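Local structure of glutamate--tRNA ligase (Elizabethkingia anophelis, 6B1Z) at residues Leu24-Tyr36 / Ala306-Pro318. The protein attaches glutamate to tRNA(Glu), probably by way of a glutamyl-adenylate formed from ATP, as in other class I aminoacyl-tRNA synthetases. Numbering follows the deposited sequence.
Sequences LHLGGVRTALYDY and AFINMVAMLGWSP
V311, short and branched at CB, presents CG1 to the backbone of R30, 3.6 Å from its CA. Its CG2 lies 3.9 Å from CD1 of L26 and over one face of the F307 ring, near the rim. The helices cross nearly at right angles (-88°), their axes 9.7 Å apart. Farther along, L33 meets I308 tip to tip, CD1 to CG1 at 3.7 Å, while its CD2 rests on CB of A312, a side chain small enough to admit it.

Beyond this apolar centre, Y34 OH donates to O of A312, the last helical residue (2.7 Å), from above the carbonyl plane. R30 bends at chi3 (57°), bringing NH1 to L314 O at 2.9 Å; its NH2 bonds S257 O. CG of R30 lies against one face of the Y34 ring. L314 centres an inverse gamma turn, and G315 takes a positive phi (108°) at which a side chain would jam against the L314 carbonyl O.

H25-G28 (HLGG) matches the class I HIGH signature, H25 at the N-cap, so helix 304-312 and its turn pack onto the signature helix of the catalytic domain. Around them, helix 62-73 touches V29 and I308 through I73, helix 327-333 A312 through M330, and helix 348-361 M310 through F354.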
ATOM      1  N   LEU A  24       7.476   0.816  -0.913  1.00 23.25           N
ATOM      2  CA  LEU A  24       6.547  -0.143  -0.321  1.00 23.87           C
ATOM      3  C   LEU A  24       5.432  -0.485  -1.301  1.00 25.00           C
ATOM      4  O   LEU A  24       4.851   0.403  -1.935  1.00 23.90           O
ATOM      5  CB  LEU A  24       5.940   0.429   0.958  1.00 22.31           C
ATOM      6  CG  LEU A  24       6.875   0.656   2.139  1.00 21.76           C
ATOM      7  CD1 LEU A  24       6.067   1.198   3.299  1.00 25.62           C
ATOM      8  CD2 LEU A  24       7.597  -0.636   2.519  1.00 24.25           C
ATOM      9  N   HIS A  25       5.141  -1.777  -1.436  1.00 22.29           N
ATOM     10  CA  HIS A  25       3.967  -2.245  -2.146  1.00 22.62           C
ATOM     11  C   HIS A  25       2.814  -2.406  -1.152  1.00 16.38           C
ATOM     12  O   HIS A  25       2.990  -2.287   0.057  1.00 17.82           O
ATOM     13  CB  HIS A  25       4.259  -3.569  -2.862  1.00 27.48           C
ATOM     14  CG  HIS A  25       5.240  -3.449  -3.989  1.00 31.54           C
ATOM     15  ND1 HIS A  25       4.888  -3.642  -5.309  1.00 41.75           N
ATOM     16  CD2 HIS A  25       6.566  -3.168  -3.992  1.00 36.70           C
ATOM     17  CE1 HIS A  25       5.951  -3.477  -6.076  1.00 41.42           C
ATOM     18  NE2 HIS A  25       6.984  -3.196  -5.303  1.00 34.24           N
ATOM     19  N   LEU A  26       1.623  -2.678  -1.687  1.00 20.60           N
ATOM     20  CA  LEU A  26       0.449  -2.852  -0.833  1.00 16.80           C
ATOM     21  C   LEU A  26       0.650  -3.973   0.181  1.00 19.01           C
ATOM     22  O   LEU A  26       0.252  -3.843   1.345  1.00 17.73           O
ATOM     23  CB  LEU A  26      -0.784  -3.115  -1.689  1.00 21.08           C
ATOM     24  CG  LEU A  26      -2.119  -2.587  -1.186  1.00 33.98           C
ATOM     25  CD1 LEU A  26      -2.069  -1.073  -1.011  1.00 26.53           C
ATOM     26  CD2 LEU A  26      -3.195  -2.973  -2.186  1.00 30.43           C
ATOM     27  N   GLY A  27       1.260  -5.083  -0.239  1.00 20.75           N
ATOM     28  CA  GLY A  27       1.552  -6.148   0.709  1.00 20.63           C
ATOM     29  C   GLY A  27       2.419  -5.686   1.865  1.00 19.09           C
ATOM     30  O   GLY A  27       2.213  -6.094   3.010  1.00 17.06           O
ATOM     31  N   GLY A  28       3.403  -4.822   1.587  1.00 15.87           N
ATOM     32  CA  GLY A  28       4.258  -4.335   2.656  1.00 15.27           C
ATOM     33  C   GLY A  28       3.544  -3.390   3.605  1.00 15.10           C
ATOM     34  O   GLY A  28       3.761  -3.432   4.813  1.00 16.18           O
ATOM     35  N   VAL A  29       2.670  -2.533   3.066  1.00 16.24           N
ATOM     36  CA  VAL A  29       1.843  -1.679   3.913  1.00 16.12           C
ATOM     37  C   VAL A  29       0.987  -2.524   4.837  1.00 13.47           C
ATOM     38  O   VAL A  29       0.852  -2.220   6.030  1.00 14.96           O
ATOM     39  CB  VAL A  29       0.967  -0.762   3.044  1.00 16.43           C
ATOM     40  CG1 VAL A  29      -0.021   0.033   3.922  1.00 17.78           C
ATOM     41  CG2 VAL A  29       1.849   0.173   2.218  1.00 18.62           C
ATOM     42  N   ARG A  30       0.393  -3.597   4.298  1.00 15.16           N
ATOM     43  CA  ARG A  30      -0.457  -4.461   5.123  1.00 13.13           C
ATOM     44  C   ARG A  30       0.337  -5.137   6.226  1.00 15.55           C
ATOM     45  O   ARG A  30      -0.134  -5.222   7.371  1.00 14.96           O
ATOM     46  CB  ARG A  30      -1.180  -5.506   4.279  1.00 14.26           C
ATOM     47  CG  ARG A  30      -2.241  -6.279   5.103  1.00 18.26           C
ATOM     48  CD  ARG A  30      -2.880  -7.425   4.361  1.00 17.74           C
ATOM     49  NE  ARG A  30      -1.878  -8.374   3.891  1.00 18.97           N
ATOM     50  CZ  ARG A  30      -2.140  -9.401   3.093  1.00 16.02           C
ATOM     51  NH1 ARG A  30      -3.387  -9.669   2.706  1.00 16.84           N
ATOM     52  NH2 ARG A  30      -1.139 -10.168   2.694  1.00 19.71           N
ATOM     53  N   THR A  31       1.534  -5.634   5.906  1.00 14.22           N
ATOM     54  CA  THR A  31       2.366  -6.252   6.933  1.00 13.80           C
ATOM     55  C   THR A  31       2.697  -5.259   8.037  1.00 15.67           C
ATOM     56  O   THR A  31       2.555  -5.565   9.232  1.00 15.20           O
ATOM     57  CB  THR A  31       3.635  -6.818   6.304  1.00 13.35           C
ATOM     58  OG1 THR A  31       3.271  -7.916   5.459  1.00 16.16           O
ATOM     59  CG2 THR A  31       4.588  -7.307   7.414  1.00 16.83           C
ATOM     60  N   ALA A  32       3.130  -4.050   7.657  1.00 15.52           N
ATOM     61  CA  ALA A  32       3.405  -3.018   8.651  1.00 13.96           C
ATOM     62  C   ALA A  32       2.172  -2.716   9.497  1.00 15.74           C
ATOM     63  O   ALA A  32       2.278  -2.574  10.720  1.00 15.35           O
ATOM     64  CB  ALA A  32       3.900  -1.737   7.961  1.00 15.06           C
ATOM     65  N   LEU A  33       0.995  -2.621   8.865  1.00 14.03           N
ATOM     66  CA  LEU A  33      -0.231  -2.338   9.604  1.00 12.33           C
ATOM     67  C   LEU A  33      -0.534  -3.431  10.614  1.00 16.35           C
ATOM     68  O   LEU A  33      -0.859  -3.142  11.772  1.00 17.91           O
ATOM     69  CB  LEU A  33      -1.403  -2.163   8.637  1.00 15.79           C
ATOM     70  CG  LEU A  33      -2.772  -2.024   9.303  1.00 20.02           C
ATOM     71  CD1 LEU A  33      -2.895  -0.735  10.125  1.00 18.34           C
ATOM     72  CD2 LEU A  33      -3.860  -2.090   8.261  1.00 20.89           C
ATOM     73  N   TYR A  34      -0.445  -4.697  10.190  1.00 16.12           N
ATOM     74  CA  TYR A  34      -0.751  -5.779  11.123  1.00 14.24           C
ATOM     75  C   TYR A  34       0.281  -5.849  12.252  1.00 16.87           C
ATOM     76  O   TYR A  34      -0.084  -6.163  13.395  1.00 18.41           O
ATOM     77  CB  TYR A  34      -0.877  -7.112  10.371  1.00 15.30           C
ATOM     78  CG  TYR A  34      -2.124  -7.262   9.496  1.00 15.83           C
ATOM     79  CD1 TYR A  34      -3.141  -6.295   9.474  1.00 15.45           C
ATOM     80  CD2 TYR A  34      -2.284  -8.378   8.689  1.00 17.97           C
ATOM     81  CE1 TYR A  34      -4.267  -6.455   8.661  1.00 16.90           C
ATOM     82  CE2 TYR A  34      -3.409  -8.545   7.884  1.00 20.20           C
ATOM     83  CZ  TYR A  34      -4.391  -7.585   7.869  1.00 17.54           C
ATOM     84  OH  TYR A  34      -5.488  -7.776   7.075  1.00 19.21           O
ATOM     85  N   ASP A  35       1.559  -5.551  11.965  1.00 16.25           N
ATOM     86  CA  ASP A  35       2.549  -5.361  13.031  1.00 15.73           C
ATOM     87  C   ASP A  35       2.087  -4.319  14.042  1.00 17.40           C
ATOM     88  O   ASP A  35       2.127  -4.540  15.262  1.00 18.01           O
ATOM     89  CB  ASP A  35       3.882  -4.887  12.446  1.00 16.09           C
ATOM     90  CG  ASP A  35       4.706  -5.981  11.847  1.00 19.13           C
ATOM     91  OD1 ASP A  35       4.757  -7.094  12.423  1.00 17.82           O
ATOM     92  OD2 ASP A  35       5.355  -5.701  10.802  1.00 17.07           O
ATOM     93  N   TYR A  36       1.705  -3.143  13.537  1.00 16.17           N
ATOM     94  CA  TYR A  36       1.321  -2.028  14.393  1.00 16.84           C
ATOM     95  C   TYR A  36       0.087  -2.369  15.215  1.00 18.49           C
ATOM     96  O   TYR A  36       0.066  -2.183  16.440  1.00 19.39           O
ATOM     97  CB  TYR A  36       1.072  -0.803  13.514  1.00 16.14           C
ATOM     98  CG  TYR A  36       0.768   0.477  14.259  1.00 17.06           C
ATOM     99  CD1 TYR A  36       1.762   1.158  14.949  1.00 18.18           C
ATOM    100  CD2 TYR A  36      -0.515   1.014  14.254  1.00 18.34           C
ATOM    101  CE1 TYR A  36       1.486   2.332  15.617  1.00 18.63           C
ATOM    102  CE2 TYR A  36      -0.801   2.185  14.919  1.00 18.98           C
ATOM    103  CZ  TYR A  36       0.204   2.842  15.607  1.00 20.75           C
ATOM    104  OH  TYR A  36      -0.082   4.013  16.281  1.00 24.86           O
ATOM    105  N   ALA A 306      -8.946   6.334   4.898  1.00 16.09           N
ATOM    106  CA  ALA A 306      -9.678   5.424   4.019  1.00 14.44           C
ATOM    107  C   ALA A 306      -8.750   4.375   3.436  1.00 15.50           C
ATOM    108  O   ALA A 306      -9.114   3.194   3.353  1.00 16.86           O
ATOM    109  CB  ALA A 306     -10.352   6.212   2.900  1.00 17.03           C
ATOM    110  N   PHE A 307      -7.555   4.798   3.029  1.00 15.08           N
ATOM    111  CA  PHE A 307      -6.552   3.879   2.506  1.00 16.98           C
ATOM    112  C   PHE A 307      -6.233   2.765   3.499  1.00 17.85           C
ATOM    113  O   PHE A 307      -6.249   1.580   3.137  1.00 17.61           O
ATOM    114  CB  PHE A 307      -5.292   4.665   2.152  1.00 16.55           C
ATOM    115  CG  PHE A 307      -4.140   3.794   1.706  1.00 14.79           C
ATOM    116  CD1 PHE A 307      -4.215   3.089   0.516  1.00 16.36           C
ATOM    117  CD2 PHE A 307      -2.987   3.711   2.477  1.00 15.51           C
ATOM    118  CE1 PHE A 307      -3.148   2.289   0.098  1.00 17.75           C
ATOM    119  CE2 PHE A 307      -1.911   2.921   2.080  1.00 17.00           C
ATOM    120  CZ  PHE A 307      -1.990   2.219   0.888  1.00 18.33           C
ATOM    121  N   ILE A 308      -5.928   3.121   4.753  1.00 17.65           N
ATOM    122  CA  ILE A 308      -5.498   2.085   5.688  1.00 16.86           C
ATOM    123  C   ILE A 308      -6.679   1.227   6.149  1.00 15.84           C
ATOM    124  O   ILE A 308      -6.508   0.030   6.422  1.00 16.54           O
ATOM    125  CB  ILE A 308      -4.700   2.721   6.847  1.00 17.29           C
ATOM    126  CG1 ILE A 308      -3.809   1.654   7.497  1.00 20.98           C
ATOM    127  CG2 ILE A 308      -5.630   3.437   7.841  1.00 17.03           C
ATOM    128  CD1 ILE A 308      -2.767   1.068   6.530  1.00 21.21           C
ATOM    129  N   ASN A 309      -7.898   1.783   6.176  1.00 16.04           N
ATOM    130  CA  ASN A 309      -9.087   0.968   6.419  1.00 15.57           C
ATOM    131  C   ASN A 309      -9.235  -0.095   5.326  1.00 14.88           C
ATOM    132  O   ASN A 309      -9.526  -1.269   5.611  1.00 16.49           O
ATOM    133  CB  ASN A 309     -10.316   1.906   6.493  1.00 17.06           C
ATOM    134  CG  ASN A 309     -11.555   1.281   7.168  1.00 16.30           C
ATOM    135  OD1 ASN A 309     -12.472   2.008   7.558  1.00 17.95           O
ATOM    136  ND2 ASN A 309     -11.619  -0.049   7.255  1.00 19.35           N
ATOM    137  N   MET A 310      -9.026   0.301   4.069  1.00 14.96           N
ATOM    138  CA  MET A 310      -9.116  -0.644   2.958  1.00 14.11           C
ATOM    139  C   MET A 310      -8.054  -1.737   3.081  1.00 16.11           C
ATOM    140  O   MET A 310      -8.346  -2.934   2.931  1.00 16.25           O
ATOM    141  CB  MET A 310      -8.973   0.125   1.641  1.00 15.72           C
ATOM    142  CG  MET A 310      -8.980  -0.748   0.378  1.00 15.91           C
ATOM    143  SD  MET A 310      -7.366  -1.462  -0.034  1.00 17.83           S
ATOM    144  CE  MET A 310      -6.463  -0.015  -0.537  1.00 17.59           C
ATOM    145  N   VAL A 311      -6.816  -1.339   3.379  1.00 15.21           N
ATOM    146  CA  VAL A 311      -5.729  -2.316   3.454  1.00 13.93           C
ATOM    147  C   VAL A 311      -5.975  -3.313   4.575  1.00 14.18           C
ATOM    148  O   VAL A 311      -5.748  -4.521   4.413  1.00 15.56           O
ATOM    149  CB  VAL A 311      -4.380  -1.588   3.617  1.00 15.51           C
ATOM    150  CG1 VAL A 311      -3.254  -2.610   3.886  1.00 20.32           C
ATOM    151  CG2 VAL A 311      -4.047  -0.795   2.343  1.00 17.35           C
ATOM    152  N   ALA A 312      -6.471  -2.836   5.722  1.00 15.94           N
ATOM    153  CA  ALA A 312      -6.728  -3.718   6.856  1.00 14.86           C
ATOM    154  C   ALA A 312      -7.682  -4.841   6.500  1.00 14.73           C
ATOM    155  O   ALA A 312      -7.537  -5.966   6.987  1.00 17.81           O
ATOM    156  CB  ALA A 312      -7.306  -2.909   8.022  1.00 15.98           C
ATOM    157  N   MET A 313      -8.674  -4.555   5.660  1.00 16.96           N
ATOM    158  CA  MET A 313      -9.707  -5.530   5.368  1.00 20.26           C
ATOM    159  C   MET A 313      -9.307  -6.516   4.279  1.00 19.65           C
ATOM    160  O   MET A 313     -10.141  -7.334   3.880  1.00 21.33           O
ATOM    161  CB  MET A 313     -11.005  -4.798   5.001  1.00 23.23           C
ATOM    162  CG  MET A 313     -11.518  -3.904   6.134  1.00 27.88           C
ATOM    163  SD  MET A 313     -11.571  -4.753   7.742  1.00 34.20           S
ATOM    164  CE  MET A 313     -12.133  -3.416   8.796  1.00 42.00           C
ATOM    165  N   LEU A 314      -8.062  -6.459   3.795  1.00 19.83           N
ATOM    166  CA  LEU A 314      -7.543  -7.463   2.858  1.00 20.15           C
ATOM    167  C   LEU A 314      -7.130  -8.705   3.646  1.00 21.43           C
ATOM    168  O   LEU A 314      -5.951  -9.015   3.845  1.00 20.80           O
ATOM    169  CB  LEU A 314      -6.387  -6.888   2.041  1.00 20.32           C
ATOM    170  CG  LEU A 314      -6.758  -5.751   1.083  1.00 23.49           C
ATOM    171  CD1 LEU A 314      -5.512  -5.160   0.454  1.00 23.42           C
ATOM    172  CD2 LEU A 314      -7.725  -6.240   0.001  1.00 24.97           C
ATOM    173  N   GLY A 315      -8.140  -9.465   4.072  1.00 23.39           N
ATOM    174  CA  GLY A 315      -7.912 -10.718   4.757  1.00 31.26           C
ATOM    175  C   GLY A 315      -8.219 -10.701   6.234  1.00 31.39           C
ATOM    176  O   GLY A 315      -8.016 -11.719   6.902  1.00 28.19           O
ATOM    177  N   TRP A 316      -8.692  -9.585   6.775  1.00 22.67           N
ATOM    178  CA  TRP A 316      -9.141  -9.530   8.155  1.00 21.41           C
ATOM    179  C   TRP A 316     -10.562  -9.009   8.136  1.00 30.90           C
ATOM    180  O   TRP A 316     -10.858  -8.052   7.419  1.00 29.16           O
ATOM    181  CB  TRP A 316      -8.236  -8.634   9.012  1.00 23.67           C
ATOM    182  CG  TRP A 316      -8.763  -8.343  10.402  1.00 23.40           C
ATOM    183  CD1 TRP A 316      -8.970  -9.243  11.411  1.00 28.42           C
ATOM    184  CD2 TRP A 316      -9.115  -7.058  10.935  1.00 25.60           C
ATOM    185  NE1 TRP A 316      -9.446  -8.600  12.532  1.00 26.64           N
ATOM    186  CE2 TRP A 316      -9.545  -7.258  12.264  1.00 26.78           C
ATOM    187  CE3 TRP A 316      -9.117  -5.761  10.412  1.00 31.12           C
ATOM    188  CZ2 TRP A 316      -9.966  -6.208  13.078  1.00 31.14           C
ATOM    189  CZ3 TRP A 316      -9.541  -4.720  11.219  1.00 33.60           C
ATOM    190  CH2 TRP A 316      -9.962  -4.950  12.538  1.00 35.15           C
ATOM    191  N   SER A 317     -11.446  -9.674   8.867  1.00 38.19           N
ATOM    192  CA  SER A 317     -12.828  -9.228   9.006  1.00 55.83           C
ATOM    193  C   SER A 317     -13.137  -9.181  10.492  1.00 52.18           C
ATOM    194  O   SER A 317     -13.220 -10.247  11.138  1.00 57.87           O
ATOM    195  CB  SER A 317     -13.796 -10.140   8.255  1.00 54.77           C
ATOM    196  OG  SER A 317     -13.353 -11.487   8.253  1.00 48.32           O
ATOM    197  N   PRO A 318     -13.276  -7.993  11.074  1.00 47.74           N
ATOM    198  CA  PRO A 318     -13.638  -7.904  12.490  1.00 53.88           C
ATOM    199  C   PRO A 318     -14.943  -8.636  12.764  1.00 50.62           C
ATOM    200  O   PRO A 318     -15.854  -8.655  11.932  1.00 43.63           O
ATOM    201  CB  PRO A 318     -13.774  -6.395  12.728  1.00 50.94           C
ATOM    202  CG  PRO A 318     -14.008  -5.813  11.374  1.00 50.41           C
ATOM    203  CD  PRO A 318     -13.244  -6.675  10.423  1.00 41.14           C
TER